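Local coordinates for protein TtuA PH0300 (Pyrococcus horikoshii, PDB 5MKO) that catalyses the ATP-dependent 2-thiolation of 5-methyluridine at position 54 in the T loop of tRNAs, thermally stabilising tRNA in this thermophile, at residues Arg52-Val57 against Glu78-Asn83; Asp152-Gly157 against Ile193-Pro198. All blocks are in the same frame, centred on the assembly; numbering follows the deposited sequence.

Contact 1 (Arg52-Val57 against Glu78-Asn83); sequences RILVAV and ECLHIN. With AMP (adenosine monophosphate), chain C.
Val-55 and Val-57 hydrogen-bond through their backbones to Glu-78 and Leu-80, joining the parallel strands 52-56 and 76-83 of a beta-alpha-beta unit, linked through helix 61-72, in the PP-loop domain. Four bonds make the ladder: Glu-78 N to Ile-53 O, Val-55 N to Glu-78 O (2.8 Å), Leu-80 N to Val-55 O and Val-57 N to Leu-80 O.

Apolar residues suit both buried faces. On one, Leu-54 CD1 rests 3.9 Å from Leu-80 CB, and Phe-145 of helix 132-148 touches both leucines. On the other lie Val-55 and the slim Cys-79; Cys-79 CB also comes 4.0 Å from Val-57 CG2.

Charge appears at the partly exposed end, where Arg-52 NH2 and Glu-78 OE1 form a 3.3 Å salt bridge. The guanidinium approaches from above the carboxylate, the two planes 53° apart, while NH1 bonds to Asn-149 O.

With CG of His-81 anti to the backbone N (chi1 175°), the imidazole comes beside Val-57, and ND1 donates to Val-57 O (2.9 Å) nearly in the ring plane. A phenylalanine here would probably leave Val-57 O without this donor and Val-57 freer to shift.

Main-chain atoms of Ala-56 and Ile-82, both ATP-binding residues, hold the nucleotide: Ile-82 N donates to AMP N1 (2.9 Å), Ile-82 O accepts from N6 (2.8 Å), and Ala-56 O takes the ribose O2' hydroxyl at 2.7 Å.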
loop_
_atom_site.group_PDB
_atom_site.type_symbol
_atom_site.label_atom_id
_atom_site.label_comp_id
_atom_site.label_asym_id
_atom_site.label_seq_id
_atom_site.Cartn_x
_atom_site.Cartn_y
_atom_site.Cartn_z
ATOM N N ARG A 52 -12.816 25.133 -22.920
ATOM C CA ARG A 52 -13.965 25.444 -22.071
ATOM C C ARG A 52 -14.020 24.335 -21.014
ATOM O O ARG A 52 -14.328 23.181 -21.334
ATOM C CB ARG A 52 -15.261 25.490 -22.887
ATOM C CG ARG A 52 -15.542 26.849 -23.507
ATOM C CD ARG A 52 -16.857 26.853 -24.255
ATOM N NE ARG A 52 -18.008 27.017 -23.365
ATOM C CZ ARG A 52 -19.074 26.220 -23.359
ATOM N NH1 ARG A 52 -19.136 25.176 -24.177
ATOM N NH2 ARG A 52 -20.092 26.468 -22.547
ATOM N N ILE A 53 -13.647 24.679 -19.771
ATOM C CA ILE A 53 -13.562 23.752 -18.639
ATOM C C ILE A 53 -14.831 23.752 -17.778
ATOM O O ILE A 53 -15.346 24.816 -17.432
ATOM C CB ILE A 53 -12.270 24.030 -17.800
ATOM C CG1 ILE A 53 -11.009 24.067 -18.712
ATOM C CG2 ILE A 53 -12.096 23.007 -16.659
ATOM C CD1 ILE A 53 -9.871 24.941 -18.235
ATOM N N LEU A 54 -15.330 22.551 -17.440
ATOM C CA LEU A 54 -16.487 22.388 -16.566
ATOM C C LEU A 54 -16.012 21.848 -15.215
ATOM O O LEU A 54 -15.518 20.724 -15.140
ATOM C CB LEU A 54 -17.571 21.481 -17.182
ATOM C CG LEU A 54 -18.826 21.244 -16.321
ATOM C CD1 LEU A 54 -19.773 22.438 -16.358
ATOM C CD2 LEU A 54 -19.552 19.997 -16.755
ATOM N N VAL A 55 -16.139 22.662 -14.160
ATOM C CA VAL A 55 -15.745 22.248 -12.820
ATOM C C VAL A 55 -16.966 21.686 -12.089
ATOM O O VAL A 55 -17.947 22.393 -11.871
ATOM C CB VAL A 55 -14.961 23.318 -11.996
ATOM C CG1 VAL A 55 -14.420 22.716 -10.690
ATOM C CG2 VAL A 55 -13.820 23.923 -12.817
ATOM N N ALA A 56 -16.905 20.391 -11.751
ATOM C CA ALA A 56 -17.960 19.698 -11.033
ATOM C C ALA A 56 -17.804 20.109 -9.563
ATOM O O ALA A 56 -16.840 19.704 -8.909
ATOM C CB ALA A 56 -17.792 18.201 -11.207
ATOM N N VAL A 57 -18.683 21.005 -9.087
ATOM C CA VAL A 57 -18.622 21.549 -7.728
ATOM C C VAL A 57 -19.644 20.860 -6.815
ATOM O O VAL A 57 -20.843 20.876 -7.085
ATOM C CB VAL A 57 -18.688 23.106 -7.673
ATOM C CG1 VAL A 57 -17.506 23.734 -8.405
ATOM C CG2 VAL A 57 -20.005 23.644 -8.222
ATOM N N GLU A 78 -16.613 27.154 -16.104
ATOM C CA GLU A 78 -18.033 27.157 -15.781
ATOM C C GLU A 78 -18.204 26.014 -14.789
ATOM O O GLU A 78 -17.379 25.104 -14.770
ATOM C CB GLU A 78 -18.905 26.997 -17.028
ATOM C CG GLU A 78 -19.164 28.321 -17.724
ATOM C CD GLU A 78 -19.843 28.241 -19.075
ATOM O OE1 GLU A 78 -19.139 28.393 -20.099
ATOM O OE2 GLU A 78 -21.082 28.067 -19.111
ATOM N N CYS A 79 -19.191 26.102 -13.903
ATOM C CA CYS A 79 -19.351 25.119 -12.842
ATOM C C CYS A 79 -20.677 24.383 -12.863
ATOM O O CYS A 79 -21.704 24.958 -13.222
ATOM C CB CYS A 79 -19.105 25.768 -11.486
ATOM S SG CYS A 79 -17.550 26.689 -11.377
ATOM N N LEU A 80 -20.648 23.109 -12.456
ATOM C CA LEU A 80 -21.843 22.286 -12.349
ATOM C C LEU A 80 -22.014 21.731 -10.950
ATOM O O LEU A 80 -21.096 21.125 -10.413
ATOM C CB LEU A 80 -21.900 21.156 -13.407
ATOM C CG LEU A 80 -23.052 20.124 -13.253
ATOM C CD1 LEU A 80 -24.402 20.719 -13.569
ATOM C CD2 LEU A 80 -22.819 18.903 -14.097
ATOM N N HIS A 81 -23.193 21.933 -10.368
ATOM C CA HIS A 81 -23.537 21.358 -9.084
ATOM C C HIS A 81 -24.710 20.420 -9.294
ATOM O O HIS A 81 -25.704 20.800 -9.913
ATOM C CB HIS A 81 -23.857 22.420 -8.017
ATOM C CG HIS A 81 -24.330 21.813 -6.730
ATOM N ND1 HIS A 81 -23.461 21.144 -5.887
ATOM C CD2 HIS A 81 -25.585 21.723 -6.226
ATOM C CE1 HIS A 81 -24.206 20.681 -4.893
ATOM N NE2 HIS A 81 -25.490 21.004 -5.053
ATOM N N ILE A 82 -24.582 19.187 -8.794
ATOM C CA ILE A 82 -25.648 18.192 -8.893
ATOM C C ILE A 82 -26.289 18.026 -7.515
ATOM O O ILE A 82 -25.614 17.626 -6.571
ATOM C CB ILE A 82 -25.192 16.841 -9.532
ATOM C CG1 ILE A 82 -24.277 17.062 -10.767
ATOM C CG2 ILE A 82 -26.416 15.964 -9.874
ATOM C CD1 ILE A 82 -23.381 15.901 -11.120
ATOM N N ASN A 83 -27.566 18.393 -7.394
ATOM C CA ASN A 83 -28.345 18.277 -6.165
ATOM C C ASN A 83 -28.955 16.876 -6.183
ATOM O O ASN A 83 -29.829 16.588 -7.010
ATOM C CB ASN A 83 -29.425 19.366 -6.119
ATOM C CG ASN A 83 -30.221 19.416 -4.839
ATOM O OD1 ASN A 83 -30.996 18.509 -4.516
ATOM N ND2 ASN A 83 -30.108 20.517 -4.117
HETATM P P AMP C . -16.564 12.253 -4.449
HETATM O O1P AMP C . -17.748 12.681 -3.545
HETATM O O2P AMP C . -15.231 12.322 -3.642
HETATM O O3P AMP C . -16.776 10.955 -5.168
HETATM O "O5'" AMP C . -16.437 13.378 -5.544
HETATM C "C5'" AMP C . -15.345 13.508 -6.474
HETATM C "C4'" AMP C . -15.493 14.823 -7.188
HETATM O "O4'" AMP C . -16.778 14.872 -7.845
HETATM C "C3'" AMP C . -15.477 16.042 -6.283
HETATM O "O3'" AMP C . -14.142 16.420 -5.970
HETATM C "C2'" AMP C . -16.240 17.068 -7.116
HETATM O "O2'" AMP C . -15.388 17.631 -8.108
HETATM C "C1'" AMP C . -17.299 16.190 -7.798
HETATM N N9 AMP C . -18.612 16.158 -7.147
HETATM C C8 AMP C . -18.979 15.405 -6.063
HETATM N N7 AMP C . -20.226 15.569 -5.692
HETATM C C5 AMP C . -20.720 16.493 -6.600
HETATM C C6 AMP C . -21.983 17.097 -6.748
HETATM N N6 AMP C . -23.004 16.901 -5.908
HETATM N N1 AMP C . -22.154 17.959 -7.778
HETATM C C2 AMP C . -21.120 18.204 -8.590
HETATM N N3 AMP C . -19.878 17.718 -8.531
HETATM C C4 AMP C . -19.738 16.859 -7.508
#

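Contact 2 (Asp152-Gly157 against Ile193-Pro198); sequences DAIATG and IKKVKP. With AMP (adenosine monophosphate), chain C.
Ile-154 and Lys-194 begin the pairing of two parallel neighbours, strands 153-155 and 194-196, in the Rossmann-like sheet of the PP-loop domain. Three main-chain bonds hold them: Ile-154 N to Lys-194 O (2.8 Å), Val-196 N to Ile-154 O, and Thr-156 N to Val-196 O, the last somewhat longer at 3.1 Å.

Apolar packing differs on the two faces. Beneath helix 132-148, Ile-154 and Ile-193 cross at about a right angle, with CG1 of Ile-154 3.8 Å from CG2 of Ile-193; both touch Ala-146, a small residue against which branched chains can lie close. The aliphatic CG of Lys-195 reaches Ile-154 CB on the same side as this helix. On the other face Ala-155 CB meets Val-196 CG2, and beyond the strand Pro-198 CG, each at 4.1 Å. The short alanine is consistent with the close approach of helix 61-72, whose Leu-70 touches Ala-155; its Thr-66 touches Pro-198.

Polar side chains find partners outside the pairing. The partly exposed Lys-194 bends at chi3 (89°), which lays its CE 3.8 Å from Ala-153 CB while NZ continues to Glu-51, a salt bridge, and to Leu-46 O. Thr-156 has chi1 near 58°, setting OG1 between its own N and carbonyl carbon; there OG1 hydrogen-bonds to His-158 ND1 and lies beside Lys-197 CG.

Past the strand, the chain meets the ribose of AMP. Glycine suits position 157, an experimentally established ATP-binding residue, since a beta carbon there would probably run into AMP O3'. Gly-157 N gives a weak bond to that O3' and a straighter one, 3.1 Å long, to O2'.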
loop_
_atom_site.group_PDB
_atom_site.type_symbol
_atom_site.label_atom_id
_atom_site.label_comp_id
_atom_site.label_asym_id
_atom_site.label_seq_id
_atom_site.Cartn_x
_atom_site.Cartn_y
_atom_site.Cartn_z
ATOM N N ASP A 152 -14.943 21.194 -23.324
ATOM C CA ASP A 152 -13.725 20.502 -23.731
ATOM C C ASP A 152 -13.136 19.581 -22.669
ATOM O O ASP A 152 -12.478 18.596 -23.014
ATOM C CB ASP A 152 -12.692 21.519 -24.215
ATOM C CG ASP A 152 -13.131 22.237 -25.476
ATOM O OD1 ASP A 152 -13.250 21.566 -26.533
ATOM O OD2 ASP A 152 -13.378 23.464 -25.407
ATOM N N ALA A 153 -13.370 19.891 -21.382
ATOM C CA ALA A 153 -12.849 19.119 -20.257
ATOM C C ALA A 153 -13.699 19.253 -18.996
ATOM O O ALA A 153 -14.387 20.262 -18.819
ATOM C CB ALA A 153 -11.425 19.562 -19.957
ATOM N N ILE A 154 -13.625 18.235 -18.110
ATOM C CA ILE A 154 -14.267 18.212 -16.791
ATOM C C ILE A 154 -13.129 18.188 -15.780
ATOM O O ILE A 154 -12.207 17.392 -15.928
ATOM C CB ILE A 154 -15.249 17.020 -16.526
ATOM C CG1 ILE A 154 -16.243 16.789 -17.678
ATOM C CG2 ILE A 154 -15.984 17.226 -15.195
ATOM C CD1 ILE A 154 -17.054 15.478 -17.597
ATOM N N ALA A 155 -13.183 19.055 -14.769
ATOM C CA ALA A 155 -12.177 19.091 -13.714
ATOM C C ALA A 155 -12.846 18.776 -12.380
ATOM O O ALA A 155 -13.905 19.335 -12.061
ATOM C CB ALA A 155 -11.494 20.450 -13.674
ATOM N N THR A 156 -12.261 17.827 -11.635
ATOM C CA THR A 156 -12.762 17.409 -10.331
ATOM C C THR A 156 -11.805 17.864 -9.231
ATOM O O THR A 156 -10.689 18.293 -9.528
ATOM C CB THR A 156 -13.109 15.912 -10.302
ATOM O OG1 THR A 156 -11.963 15.130 -10.650
ATOM C CG2 THR A 156 -14.304 15.565 -11.177
ATOM N N GLY A 157 -12.267 17.788 -7.983
ATOM C CA GLY A 157 -11.518 18.226 -6.809
ATOM C C GLY A 157 -10.543 17.249 -6.179
ATOM O O GLY A 157 -9.934 17.591 -5.162
ATOM N N ILE A 193 -16.184 12.767 -22.125
ATOM C CA ILE A 193 -15.386 14.000 -22.084
ATOM C C ILE A 193 -14.115 13.772 -21.232
ATOM O O ILE A 193 -14.120 12.945 -20.314
ATOM C CB ILE A 193 -16.266 15.201 -21.573
ATOM C CG1 ILE A 193 -17.566 15.391 -22.415
ATOM C CG2 ILE A 193 -15.492 16.526 -21.430
ATOM C CD1 ILE A 193 -17.422 15.588 -23.961
ATOM N N LYS A 194 -13.020 14.478 -21.580
ATOM C CA LYS A 194 -11.747 14.425 -20.872
ATOM C C LYS A 194 -11.958 14.885 -19.427
ATOM O O LYS A 194 -12.511 15.964 -19.200
ATOM C CB LYS A 194 -10.703 15.311 -21.575
ATOM C CG LYS A 194 -9.393 15.466 -20.803
ATOM C CD LYS A 194 -8.350 16.266 -21.569
ATOM C CE LYS A 194 -8.434 17.753 -21.320
ATOM N NZ LYS A 194 -7.363 18.500 -22.041
ATOM N N LYS A 195 -11.569 14.033 -18.460
ATOM C CA LYS A 195 -11.647 14.319 -17.028
ATOM C C LYS A 195 -10.227 14.585 -16.539
ATOM O O LYS A 195 -9.314 13.843 -16.893
ATOM C CB LYS A 195 -12.289 13.159 -16.253
ATOM C CG LYS A 195 -13.811 13.188 -16.222
ATOM C CD LYS A 195 -14.368 12.363 -15.051
ATOM C CE LYS A 195 -15.882 12.386 -14.904
ATOM N NZ LYS A 195 -16.595 11.619 -15.977
ATOM N N VAL A 196 -10.025 15.659 -15.771
ATOM C CA VAL A 196 -8.702 16.023 -15.246
ATOM C C VAL A 196 -8.738 16.309 -13.737
ATOM O O VAL A 196 -9.794 16.656 -13.192
ATOM C CB VAL A 196 -7.994 17.159 -16.032
ATOM C CG1 VAL A 196 -7.539 16.688 -17.410
ATOM C CG2 VAL A 196 -8.858 18.416 -16.125
ATOM N N LYS A 197 -7.571 16.154 -13.075
ATOM C CA LYS A 197 -7.401 16.385 -11.638
ATOM C C LYS A 197 -6.319 17.457 -11.377
ATOM O O LYS A 197 -5.158 17.106 -11.157
ATOM C CB LYS A 197 -7.115 15.067 -10.893
ATOM C CG LYS A 197 -8.330 14.158 -10.806
ATOM C CD LYS A 197 -7.968 12.711 -10.526
ATOM C CE LYS A 197 -9.215 11.876 -10.382
ATOM N NZ LYS A 197 -8.917 10.464 -10.091
ATOM N N PRO A 198 -6.665 18.771 -11.420
ATOM C CA PRO A 198 -5.637 19.814 -11.194
ATOM C C PRO A 198 -4.979 19.801 -9.811
ATOM O O PRO A 198 -3.847 20.255 -9.677
ATOM C CB PRO A 198 -6.387 21.129 -11.467
ATOM C CG PRO A 198 -7.621 20.735 -12.231
ATOM C CD PRO A 198 -7.982 19.374 -11.715
HETATM P P AMP C . -16.564 12.253 -4.449
HETATM O O1P AMP C . -17.748 12.681 -3.545
HETATM O O2P AMP C . -15.231 12.322 -3.642
HETATM O O3P AMP C . -16.776 10.955 -5.168
HETATM O "O5'" AMP C . -16.437 13.378 -5.544
HETATM C "C5'" AMP C . -15.345 13.508 -6.474
HETATM C "C4'" AMP C . -15.493 14.823 -7.188
HETATM O "O4'" AMP C . -16.778 14.872 -7.845
HETATM C "C3'" AMP C . -15.477 16.042 -6.283
HETATM O "O3'" AMP C . -14.142 16.420 -5.970
HETATM C "C2'" AMP C . -16.240 17.068 -7.116
HETATM O "O2'" AMP C . -15.388 17.631 -8.108
HETATM C "C1'" AMP C . -17.299 16.190 -7.798
HETATM N N9 AMP C . -18.612 16.158 -7.147
HETATM C C8 AMP C . -18.979 15.405 -6.063
HETATM N N7 AMP C . -20.226 15.569 -5.692
HETATM C C5 AMP C . -20.720 16.493 -6.600
HETATM C C6 AMP C . -21.983 17.097 -6.748
HETATM N N6 AMP C . -23.004 16.901 -5.908
HETATM N N1 AMP C . -22.154 17.959 -7.778
HETATM C C2 AMP C . -21.120 18.204 -8.590
HETATM N N3 AMP C . -19.878 17.718 -8.531
HETATM C C4 AMP C . -19.738 16.859 -7.508
#

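How the contacts relate
Both contacts belong to one sheet and share its middle: strands 52-56 and 153-155 are neighbours, joined by a probable hydrogen bond from Leu-54 N to Ala-153 O (2.8 Å). Contact 1 is the more buried, with charge confined largely to its far end, and it closes a beta-alpha-beta unit. Contact 2 is only partly buried, in keeping with the three lysines of 193-198, where contact 1 has mainly leucine, valine and cysteine. Helix 132-148 touches side chains of both. The ends of 52-57, 78-83 and 152-157 hold AMP: contact 1 binds adenine N1 and N6, and the two contacts meet at the ribose, whose O2' bonds to each.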